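Local coordinates for ABC transporter substrate-binding protein (Streptococcus pneumoniae, PDB 4OHN) that binds histidine and probably delivers it, as the extracellular solute-binding component, to an ABC uptake transporter, at residues Glu53-Thr58 against Val220-Glu225. Sequence-based numbering, arbitrary orientation. Where two conformers were deposited one is given.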
loop_
_atom_site.group_PDB
_atom_site.type_symbol
_atom_site.label_atom_id
_atom_site.label_comp_id
_atom_site.label_asym_id
_atom_site.label_seq_id
_atom_site.Cartn_x
_atom_site.Cartn_y
_atom_site.Cartn_z
ATOM N N GLU A 53 -7.448 19.451 3.275
ATOM C CA GLU A 53 -7.293 20.902 3.226
ATOM C C GLU A 53 -8.458 21.568 2.497
ATOM O O GLU A 53 -8.845 22.684 2.844
ATOM C CB GLU A 53 -5.976 21.260 2.515
ATOM C CG GLU A 53 -5.562 22.718 2.554
ATOM C CD GLU A 53 -6.216 23.628 1.496
ATOM O OE1 GLU A 53 -6.747 23.181 0.445
ATOM O OE2 GLU A 53 -6.164 24.852 1.720
ATOM N N LYS A 54 -9.001 20.907 1.478
ATOM C CA LYS A 54 -10.115 21.477 0.717
ATOM C C LYS A 54 -11.339 21.708 1.611
ATOM O O LYS A 54 -12.209 22.504 1.255
ATOM C CB LYS A 54 -10.533 20.572 -0.461
ATOM C CG LYS A 54 -9.494 20.327 -1.572
ATOM C CD LYS A 54 -9.216 21.546 -2.442
ATOM C CE LYS A 54 -8.197 21.234 -3.535
ATOM N NZ LYS A 54 -7.996 22.366 -4.476
ATOM N N TYR A 55 -11.412 21.011 2.749
ATOM C CA TYR A 55 -12.562 21.068 3.651
ATOM C C TYR A 55 -12.216 21.656 5.015
ATOM O O TYR A 55 -13.042 21.646 5.929
ATOM C CB TYR A 55 -13.148 19.647 3.838
ATOM C CG TYR A 55 -13.475 18.998 2.515
ATOM C CD1 TYR A 55 -14.532 19.457 1.752
ATOM C CD2 TYR A 55 -12.703 17.963 2.013
ATOM C CE1 TYR A 55 -14.823 18.896 0.518
ATOM C CE2 TYR A 55 -12.973 17.389 0.785
ATOM C CZ TYR A 55 -14.041 17.865 0.039
ATOM O OH TYR A 55 -14.365 17.341 -1.188
ATOM N N GLY A 56 -10.991 22.148 5.158
ATOM C CA GLY A 56 -10.538 22.700 6.418
ATOM C C GLY A 56 -10.328 21.663 7.509
ATOM O O GLY A 56 -10.335 21.993 8.690
ATOM N N ILE A 57 -10.119 20.409 7.108
ATOM C CA ILE A 57 -9.958 19.282 8.021
ATOM C C ILE A 57 -8.484 18.915 8.162
ATOM O O ILE A 57 -7.773 18.814 7.165
ATOM C CB ILE A 57 -10.776 18.070 7.500
ATOM C CG1 ILE A 57 -12.271 18.362 7.660
ATOM C CG2 ILE A 57 -10.394 16.793 8.220
ATOM C CD1 ILE A 57 -13.202 17.359 6.963
ATOM N N THR A 58 -8.051 18.739 9.407
ATOM C CA THR A 58 -6.698 18.313 9.745
ATOM C C THR A 58 -6.697 16.793 9.925
ATOM O O THR A 58 -7.592 16.230 10.557
ATOM C CB THR A 58 -6.247 18.972 11.054
ATOM O OG1 THR A 58 -6.169 20.393 10.860
ATOM C CG2 THR A 58 -4.898 18.476 11.507
ATOM N N VAL A 220 -16.581 9.339 1.156
ATOM C CA VAL A 220 -15.993 8.829 -0.077
ATOM C C VAL A 220 -16.202 9.815 -1.235
ATOM O O VAL A 220 -15.270 10.091 -2.007
ATOM C CB VAL A 220 -16.543 7.435 -0.397
ATOM C CG1 VAL A 220 -16.207 7.032 -1.842
ATOM C CG2 VAL A 220 -15.977 6.421 0.590
ATOM N N LYS A 221 -17.406 10.356 -1.355
ATOM C CA LYS A 221 -17.683 11.374 -2.368
ATOM C C LYS A 221 -16.786 12.584 -2.203
ATOM O O LYS A 221 -16.270 13.121 -3.178
ATOM C CB LYS A 221 -19.138 11.833 -2.309
ATOM C CG LYS A 221 -20.116 10.771 -2.679
ATOM C CD LYS A 221 -21.528 11.314 -2.726
ATOM C CE LYS A 221 -22.525 10.217 -3.026
ATOM N NZ LYS A 221 -22.809 9.405 -1.815
ATOM N N LYS A 222 -16.602 13.029 -0.969
ATOM C CA LYS A 222 -15.751 14.190 -0.711
ATOM C C LYS A 222 -14.291 13.940 -1.077
ATOM O O LYS A 222 -13.594 14.847 -1.558
ATOM C CB LYS A 222 -15.893 14.663 0.738
ATOM C CG LYS A 222 -17.286 15.160 1.058
ATOM C CD LYS A 222 -17.749 16.262 0.100
ATOM C CE LYS A 222 -19.039 16.915 0.554
ATOM N NZ LYS A 222 -19.610 17.758 -0.539
ATOM N N ILE A 223 -13.799 12.729 -0.861
ATOM C CA ILE A 223 -12.445 12.394 -1.284
ATOM C C ILE A 223 -12.402 12.450 -2.813
ATOM O O ILE A 223 -11.503 13.061 -3.398
ATOM C CB ILE A 223 -12.031 11.006 -0.762
ATOM C CG1 ILE A 223 -11.922 11.032 0.759
ATOM C CG2 ILE A 223 -10.737 10.554 -1.428
ATOM C CD1 ILE A 223 -11.847 9.649 1.378
ATOM N N ASN A 224 -13.369 11.836 -3.484
ATOM C CA ASN A 224 -13.368 11.831 -4.954
ATOM C C ASN A 224 -13.463 13.236 -5.540
ATOM O O ASN A 224 -12.772 13.557 -6.526
ATOM C CB ASN A 224 -14.510 10.969 -5.468
ATOM C CG ASN A 224 -14.307 9.486 -5.217
ATOM O OD1 ASN A 224 -13.169 9.013 -5.059
ATOM N ND2 ASN A 224 -15.399 8.730 -5.174
ATOM N N GLU A 225 -14.315 14.078 -4.978
ATOM C CA GLU A 225 -14.436 15.455 -5.466
ATOM C C GLU A 225 -13.134 16.203 -5.290
ATOM O O GLU A 225 -12.747 16.996 -6.169
ATOM C CB GLU A 225 -15.552 16.181 -4.728
ATOM C CG GLU A 225 -16.942 15.666 -5.071
ATOM C CD GLU A 225 -18.016 16.149 -4.158
ATOM O OE1 GLU A 225 -17.781 17.005 -3.280
ATOM O OE2 GLU A 225 -19.164 15.662 -4.331
#
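Y55 and K222 show how a single side chain can tie a loop to the flank of a helix far away in sequence. The polar part is one hydrogen bond: Y55 OH donates to K222 O at 2.6 Å. The hydroxyl meets the carbonyl at a C=O...O angle of 118°, lifted 18° from the carbonyl plane, and the accepting oxygen lies at the ring's edge, near its plane. With chi1 at -54°, CG of Y55 stands beside the backbone N and the ring is directed toward helix 217-232.

Van der Waals contacts surround this bond. K222 CB lies 3.8 Å from Y55 CZ, and K222 CD approaches Y55 CE1 at 4.0 Å. A bend at chi2 brings the lysine methylenes past the phenol end before the chain heads off. E225 adds its CB, 3.9 Å from Y55 OH.

The charged pair belongs to the helix alone: K222 NZ and E225 OE1, one turn apart, form a salt bridge at 3.4 Å whose hydrogen bond is weak. Nearby, W11 packs edge-to-face with the Y55 ring, and K54 reaches D233 in a second salt bridge.

Y55 is presented by a type I turn from E53 to G56, where G56, with positive phi, is the C-prime residue of a Schellman motif. The turn that ends helix 43-53, leading into strand 58-63 of a family 3 solute-binding protein, is thereby pinned at the surface to helix 217-232.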